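Local coordinates for endoglucanase (Acetivibrio cellulolyticus, PDB 5NRM), which probably cuts cellulose as part of a whole scaffoldin, while the type I cohesin domain described here binds the dockerin of a family 5 enzyme, at residues G61-G65 against V76-Y81; K29-S33 against G86-T90. One frame throughout, in Å; residues are numbered along the deposited sequence.

In the fold
Contact 1 pairs two strands of the cohesin sandwich, whereas contact 2 ties two loops at one end of it. Contact 1 is the more buried: it lies at the open end of the hairpin of strands 64-70 and 73-79, with phenylalanines on one face and the dockerin on the other. Contact 2, farther from the domain centre and partly buried, joins two loops by a pair of backbone bonds, with one tyrosine packed alongside, and does not touch the dockerin; its residues 86-90 lie in the loop that follows strand 73-79. The two meet at Asp80, whose backbone N probably bonds to Ser33 O and whose OD2 accepts from Gly86 N. Their centres are about 13 Å apart.

Contact 1. Residues G61-G65 against V76-Y81; sequences GVNFG and VLFLDY
Phe64 and Phe78 pair as non-hydrogen-bonded antiparallel neighbours, their side chains on one face of the sheet, with Val76 on the same side, where the beta hairpin of strands 64-70 and 73-79 begins in the cohesin sandwich. With CG anti to the backbone N (chi1 -177°), the Phe64 ring lies along the neighbouring strand, bringing CE1 4.2 Å from Val76 CG1 and CD1 near the Phe78 CB. Phe94 of strand 92-101 meets the Phe64 ring edge-to-face and also packs on Val76 and Phe78, so this side belongs to the interior. Leu77 and Leu79 instead rest on Leu60 and Ala17 of the dockerin chain.

Backbone pairing lies beneath this apolar patch. Gly65 and Leu77 exchange two hydrogen bonds, Gly65 N to Leu77 O at 2.8 Å and Leu77 N to Gly65 O at 2.9 Å, and the Asn63 carbonyl extends the pairing back into the end of helix 60-63 by accepting from Leu79 N.

Beyond the strand, Tyr81 turns one ring face to Val62. Val62 CG1 makes a CH-pi contact 3.9 Å from the centroid of the Tyr81 ring, and Val62 O lies over the same face, offset from its centre toward CE1 and CZ. The dockerin uses this residue too: its Phe52 stacks edge-to-face on Tyr81, and its Arg20 bonds to Tyr81 O.

At the polar edge the Asn63 amide spans the turn. Leu79 O presses on it, 3.0 Å from Asn63 CG and about as near to OD1, although these two oxygens are both acceptors. Water links Asn63 ND2 to Asp80 OD1, an oxygen also bonded to Thr82. Tyr81 N gives its hydrogen almost straight (167°) to Asn63 OD1, 3.1 Å away, yet sits 58° out of the amide's carbonyl plane.

Contact 2. Residues K29-S33 against G86-T90; sequences KNGIS and GYIST
Ile32 and Ile88 form a single antiparallel bridge, a hydrogen-bonded pair that ties two irregular loops of the cohesin sandwich: the one running from strand 17-25 to strand 34-41 and the one running from strand 73-79 to strand 92-101. The hydrogen bonding across the contact is all backbone. Ile32 N reaches Ile88 O at 2.9 Å, in the carbonyl plane, and Ile88 N returns a straighter bond to Ile32 O at 2.8 Å, although this donor is tilted 30° from the plane of its acceptor. The two bonds fix one loop against the other where neither is a regular strand.

Apolar packing adds little between the isoleucines themselves, which approach through their CB atoms. Beyond the bridge the Ile32 side chain leads away from Ile88 and touches Phe3, while Ile88 packs on Phe78, so the two side chains part, one to Phe3 and the other to Phe78 of contact 1.

Aromatic packing falls to Tyr87. Its CG sits between the backbone N and the carbonyl carbon (chi1 47°), which swings the ring back across the 29-31 turn. Asn30 O lies over one face of the ring and also bonds to Ser124 OG, which joins the loop to residue 124. Gly31 has no side chain to stand between the loops, so its CA comes within 3.8 Å of Tyr87 CD2 and 3.2 Å of Ile88 O; its positive phi (70°) also suits glycine.

Two oxygens also crowd the Tyr87 CB: Ile32 O and Ser33 OG, each 3.4 Å away.

Contact 1. Residues G61-G65 against V76-Y81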
ATOM      1  N   GLY A  61      12.179  -1.316  -6.348  1.00 11.09           N
ATOM      2  CA  GLY A  61      13.189  -0.714  -5.491  1.00 11.60           C
ATOM      3  C   GLY A  61      12.958   0.753  -5.242  1.00 11.81           C
ATOM      4  O   GLY A  61      13.451   1.302  -4.276  1.00 13.69           O
ATOM      5  N   VAL A  62      12.323   1.447  -6.183  1.00 11.02           N
ATOM      6  CA  VAL A  62      11.900   2.832  -6.017  1.00 10.89           C
ATOM      7  C   VAL A  62      10.449   2.996  -5.583  1.00 10.33           C
ATOM      8  O   VAL A  62      10.149   3.817  -4.728  1.00 10.73           O
ATOM      9  CB  VAL A  62      12.159   3.568  -7.310  1.00 11.47           C
ATOM     10  CG1 VAL A  62      11.629   5.005  -7.288  1.00 11.40           C
ATOM     11  CG2 VAL A  62      13.625   3.521  -7.680  1.00 12.41           C
ATOM     12  N   ASN A  63       9.565   2.228  -6.202  1.00  9.51           N
ATOM     13  CA  ASN A  63       8.134   2.556  -6.181  1.00  9.24           C
ATOM     14  C   ASN A  63       7.367   1.918  -5.087  1.00  9.25           C
ATOM     15  O   ASN A  63       6.236   2.325  -4.825  1.00  9.26           O
ATOM     16  CB  ASN A  63       7.509   2.075  -7.486  1.00  9.08           C
ATOM     17  CG  ASN A  63       7.931   2.901  -8.707  1.00  9.47           C
ATOM     18  OD1 ASN A  63       8.525   3.987  -8.586  1.00 10.10           O
ATOM     19  ND2 ASN A  63       7.530   2.437  -9.856  1.00  9.38           N
ATOM     20  N   PHE A  64       7.903   0.894  -4.446  1.00  8.97           N
ATOM     21  CA  PHE A  64       7.113   0.040  -3.570  1.00  8.92           C
ATOM     22  C   PHE A  64       7.665  -0.080  -2.194  1.00  9.19           C
ATOM     23  O   PHE A  64       8.894  -0.338  -2.024  1.00  9.85           O
ATOM     24  CB  PHE A  64       7.066  -1.350  -4.230  1.00  9.47           C
ATOM     25  CG  PHE A  64       6.219  -2.377  -3.499  1.00 10.37           C
ATOM     26  CD1 PHE A  64       4.879  -2.626  -3.855  1.00 10.43           C
ATOM     27  CD2 PHE A  64       6.812  -3.201  -2.513  1.00 10.76           C
ATOM     28  CE1 PHE A  64       4.152  -3.596  -3.206  1.00 11.27           C
ATOM     29  CE2 PHE A  64       6.037  -4.164  -1.857  1.00 10.85           C
ATOM     30  CZ  PHE A  64       4.738  -4.339  -2.208  1.00 10.76           C
ATOM     31  N   GLY A  65       6.814  -0.068  -1.209  1.00  8.52           N
ATOM     32  CA  GLY A  65       7.233  -0.358   0.139  1.00  9.38           C
ATOM     33  C   GLY A  65       6.184  -1.114   0.938  1.00  9.64           C
ATOM     34  O   GLY A  65       4.975  -0.914   0.766  1.00  9.17           O
ATOM     35  N   VAL A  76       1.144  -0.937   3.266  1.00  8.54           N
ATOM     36  CA  VAL A  76       1.603  -1.224   1.944  1.00  8.97           C
ATOM     37  C   VAL A  76       1.494   0.059   1.137  1.00  8.86           C
ATOM     38  O   VAL A  76       0.474   0.762   1.256  1.00  8.26           O
ATOM     39  CB  VAL A  76       0.838  -2.329   1.283  1.00  9.27           C
ATOM     40  CG1 VAL A  76       1.438  -2.674  -0.080  1.00 10.13           C
ATOM     41  CG2 VAL A  76       0.914  -3.605   2.166  1.00 10.26           C
ATOM     42  N   LEU A  77       2.487   0.406   0.303  1.00  8.83           N
ATOM     43  CA  LEU A  77       2.462   1.635  -0.451  1.00  8.94           C
ATOM     44  C   LEU A  77       3.087   1.386  -1.828  1.00  9.30           C
ATOM     45  O   LEU A  77       4.196   0.803  -1.916  1.00 10.19           O
ATOM     46  CB  LEU A  77       3.307   2.705   0.279  1.00  9.13           C
ATOM     47  CG  LEU A  77       3.410   4.064  -0.436  1.00  9.83           C
ATOM     48  CD1 LEU A  77       2.095   4.764  -0.484  1.00  9.81           C
ATOM     49  CD2 LEU A  77       4.346   4.933   0.386  1.00 10.38           C
ATOM     50  N   PHE A  78       2.500   1.930  -2.879  1.00  8.12           N
ATOM     51  CA  PHE A  78       3.054   1.931  -4.222  1.00  8.31           C
ATOM     52  C   PHE A  78       2.816   3.308  -4.866  1.00  8.55           C
ATOM     53  O   PHE A  78       1.725   3.890  -4.731  1.00  8.76           O
ATOM     54  CB  PHE A  78       2.406   0.851  -5.131  1.00  8.25           C
ATOM     55  CG  PHE A  78       2.745   0.971  -6.577  1.00  8.70           C
ATOM     56  CD1 PHE A  78       4.001   0.536  -7.113  1.00  9.52           C
ATOM     57  CD2 PHE A  78       1.874   1.598  -7.431  1.00  8.97           C
ATOM     58  CE1 PHE A  78       4.295   0.714  -8.440  1.00  9.92           C
ATOM     59  CE2 PHE A  78       2.155   1.765  -8.801  1.00  9.56           C
ATOM     60  CZ  PHE A  78       3.392   1.362  -9.307  1.00 10.01           C
ATOM     61  N   LEU A  79       3.807   3.808  -5.615  1.00  8.64           N
ATOM     62  CA  LEU A  79       3.607   4.928  -6.507  1.00  9.06           C
ATOM     63  C   LEU A  79       4.517   4.798  -7.696  1.00 10.13           C
ATOM     64  O   LEU A  79       5.709   4.464  -7.527  1.00 10.21           O
ATOM     65  CB  LEU A  79       3.995   6.213  -5.709  1.00  9.80           C
ATOM     66  CG  LEU A  79       3.898   7.537  -6.512  1.00 10.59           C
ATOM     67  CD1 LEU A  79       2.455   7.878  -6.917  1.00 10.70           C
ATOM     68  CD2 LEU A  79       4.535   8.683  -5.772  1.00 11.08           C
ATOM     69  N   ASP A  80       4.010   5.119  -8.861  1.00  9.88           N
ATOM     70  CA  ASP A  80       4.869   5.315 -10.037  1.00 10.73           C
ATOM     71  C   ASP A  80       5.632   6.588  -9.888  1.00 11.13           C
ATOM     72  O   ASP A  80       5.095   7.634 -10.196  1.00 10.58           O
ATOM     73  CB  ASP A  80       4.053   5.333 -11.347  1.00 11.17           C
ATOM     74  CG  ASP A  80       4.871   5.716 -12.553  1.00 11.57           C
ATOM     75  OD1 ASP A  80       6.130   5.690 -12.414  1.00 12.54           O
ATOM     76  OD2 ASP A  80       4.250   6.126 -13.561  1.00 12.27           O
ATOM     77  N   TYR A  81       6.858   6.527  -9.364  1.00 10.78           N
ATOM     78  CA  TYR A  81       7.605   7.767  -9.063  1.00 11.44           C
ATOM     79  C   TYR A  81       7.831   8.558 -10.353  1.00 12.44           C
ATOM     80  O   TYR A  81       8.042   9.770 -10.234  1.00 13.10           O
ATOM     81  CB  TYR A  81       8.972   7.457  -8.455  1.00 11.53           C
ATOM     82  CG  TYR A  81       8.968   7.345  -6.945  1.00 11.01           C
ATOM     83  CD1 TYR A  81       7.972   6.635  -6.266  1.00 10.88           C
ATOM     84  CD2 TYR A  81       9.917   7.961  -6.191  1.00 11.79           C
ATOM     85  CE1 TYR A  81       7.990   6.514  -4.894  1.00 10.75           C
ATOM     86  CE2 TYR A  81       9.957   7.809  -4.809  1.00 11.96           C
ATOM     87  CZ  TYR A  81       8.984   7.108  -4.164  1.00 11.45           C
ATOM     88  OH  TYR A  81       8.936   6.924  -2.794  1.00 13.50           O
TER
HETATM   89  O   HOH W   1       8.183   3.834 -12.373  1.00 11.40           O

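Contact 2. Residues K29-S33 against G86-T90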
ATOM      1  N   LYS A  29      -7.217  -0.315 -18.731  1.00 20.78           N
ATOM      2  CA  LYS A  29      -6.162   0.257 -19.567  1.00 20.86           C
ATOM      3  C   LYS A  29      -5.570   1.551 -18.944  1.00 18.90           C
ATOM      4  O   LYS A  29      -4.422   1.879 -19.286  1.00 17.72           O
ATOM      5  CB  LYS A  29      -6.633   0.501 -21.015  1.00 22.54           C
ATOM      6  CG  LYS A  29      -6.801  -0.815 -21.789  1.00 25.50           C
ATOM      7  CD  LYS A  29      -7.509  -0.562 -23.121  1.00 28.18           C
ATOM      8  CE  LYS A  29      -8.051  -1.881 -23.651  1.00 28.63           C
ATOM      9  NZ  LYS A  29      -7.965  -1.937 -25.110  1.00 32.25           N
ATOM     10  N   ASN A  30      -6.250   2.180 -17.963  1.00 17.26           N
ATOM     11  CA  ASN A  30      -5.687   3.337 -17.250  1.00 16.87           C
ATOM     12  C   ASN A  30      -4.679   2.964 -16.201  1.00 15.92           C
ATOM     13  O   ASN A  30      -3.967   3.807 -15.646  1.00 15.50           O
ATOM     14  CB  ASN A  30      -6.782   4.198 -16.644  1.00 18.31           C
ATOM     15  CG  ASN A  30      -7.695   4.781 -17.706  1.00 22.41           C
ATOM     16  OD1 ASN A  30      -7.268   5.096 -18.787  1.00 24.81           O
ATOM     17  ND2 ASN A  30      -8.959   4.907 -17.390  1.00 26.47           N
ATOM     18  N   GLY A  31      -4.564   1.668 -15.938  1.00 14.28           N
ATOM     19  CA  GLY A  31      -3.540   1.210 -15.043  1.00 13.53           C
ATOM     20  C   GLY A  31      -3.726   1.557 -13.554  1.00 12.24           C
ATOM     21  O   GLY A  31      -4.775   2.082 -13.131  1.00 12.93           O
ATOM     22  N   ILE A  32      -2.697   1.265 -12.764  1.00 11.93           N
ATOM     23  CA  ILE A  32      -2.627   1.654 -11.381  1.00 10.92           C
ATOM     24  C   ILE A  32      -1.329   2.400 -11.161  1.00 10.93           C
ATOM     25  O   ILE A  32      -0.240   1.807 -11.322  1.00 10.56           O
ATOM     26  CB  ILE A  32      -2.696   0.440 -10.442  1.00 11.16           C
ATOM     27  CG1 ILE A  32      -4.050  -0.278 -10.562  1.00 11.77           C
ATOM     28  CG2 ILE A  32      -2.356   0.819  -9.004  1.00 10.79           C
ATOM     29  CD1 ILE A  32      -5.272   0.494 -10.159  1.00 12.51           C
ATOM     30  N   SER A  33      -1.410   3.671 -10.787  1.00 10.18           N
ATOM     31  CA  SER A  33      -0.263   4.521 -10.487  1.00 10.14           C
ATOM     32  C   SER A  33      -0.004   4.719  -9.017  1.00  9.71           C
ATOM     33  O   SER A  33       1.087   5.146  -8.669  1.00  9.64           O
ATOM     34  CB  SER A  33      -0.376   5.889 -11.134  1.00 10.31           C
ATOM     35  OG  SER A  33      -0.405   5.798 -12.555  1.00 11.34           O
ATOM     36  N   GLY A  86       5.108   4.512 -15.790  1.00 15.27           N
ATOM     37  CA  GLY A  86       5.454   3.448 -14.830  1.00 14.34           C
ATOM     38  C   GLY A  86       4.289   2.848 -14.080  1.00 13.53           C
ATOM     39  O   GLY A  86       4.409   2.271 -12.989  1.00 13.78           O
ATOM     40  N   TYR A  87       3.069   3.092 -14.557  1.00 13.18           N
ATOM     41  CA  TYR A  87       1.917   2.485 -13.927  1.00 13.52           C
ATOM     42  C   TYR A  87       1.908   0.961 -14.151  1.00 13.25           C
ATOM     43  O   TYR A  87       2.483   0.438 -15.105  1.00 13.11           O
ATOM     44  CB  TYR A  87       0.581   3.088 -14.365  1.00 14.92           C
ATOM     45  CG  TYR A  87       0.396   3.269 -15.821  1.00 17.25           C
ATOM     46  CD1 TYR A  87       0.898   4.400 -16.453  1.00 18.43           C
ATOM     47  CD2 TYR A  87      -0.201   2.295 -16.586  1.00 19.16           C
ATOM     48  CE1 TYR A  87       0.751   4.574 -17.829  1.00 22.04           C
ATOM     49  CE2 TYR A  87      -0.357   2.449 -17.932  1.00 22.01           C
ATOM     50  CZ  TYR A  87       0.117   3.561 -18.552  1.00 23.29           C
ATOM     51  OH  TYR A  87      -0.070   3.617 -19.915  1.00 32.82           O
ATOM     52  N   ILE A  88       1.213   0.300 -13.226  1.00 12.29           N
ATOM     53  CA  ILE A  88       1.027  -1.173 -13.252  1.00 12.56           C
ATOM     54  C   ILE A  88      -0.086  -1.408 -14.217  1.00 13.75           C
ATOM     55  O   ILE A  88      -1.132  -0.765 -14.180  1.00 14.26           O
ATOM     56  CB  ILE A  88       0.685  -1.729 -11.853  1.00 11.82           C
ATOM     57  CG1 ILE A  88       1.811  -1.517 -10.893  1.00 11.92           C
ATOM     58  CG2 ILE A  88       0.223  -3.178 -11.986  1.00 11.66           C
ATOM     59  CD1 ILE A  88       1.442  -1.693  -9.475  1.00 11.73           C
ATOM     60  N   SER A  89       0.113  -2.327 -15.163  1.00 15.76           N
ATOM     61  CA  SER A  89      -0.812  -2.560 -16.239  1.00 16.68           C
ATOM     62  C   SER A  89      -1.405  -4.001 -16.289  1.00 16.36           C
ATOM     63  O   SER A  89      -2.464  -4.249 -16.909  1.00 17.69           O
ATOM     64  CB  SER A  89      -0.062  -2.342 -17.563  1.00 18.60           C
ATOM     65  OG  SER A  89       1.153  -3.156 -17.554  1.00 20.14           O
ATOM     66  N   THR A  90      -0.762  -4.893 -15.545  1.00 14.51           N
ATOM     67  CA  THR A  90      -1.039  -6.321 -15.661  1.00 14.44           C
ATOM     68  C   THR A  90      -1.561  -6.851 -14.346  1.00 12.14           C
ATOM     69  O   THR A  90      -1.050  -6.558 -13.289  1.00 11.55           O
ATOM     70  CB  THR A  90       0.290  -7.032 -16.010  1.00 15.69           C
ATOM     71  OG1 THR A  90       0.683  -6.515 -17.288  1.00 17.70           O
ATOM     72  CG2 THR A  90       0.097  -8.545 -16.113  1.00 16.22           C
TER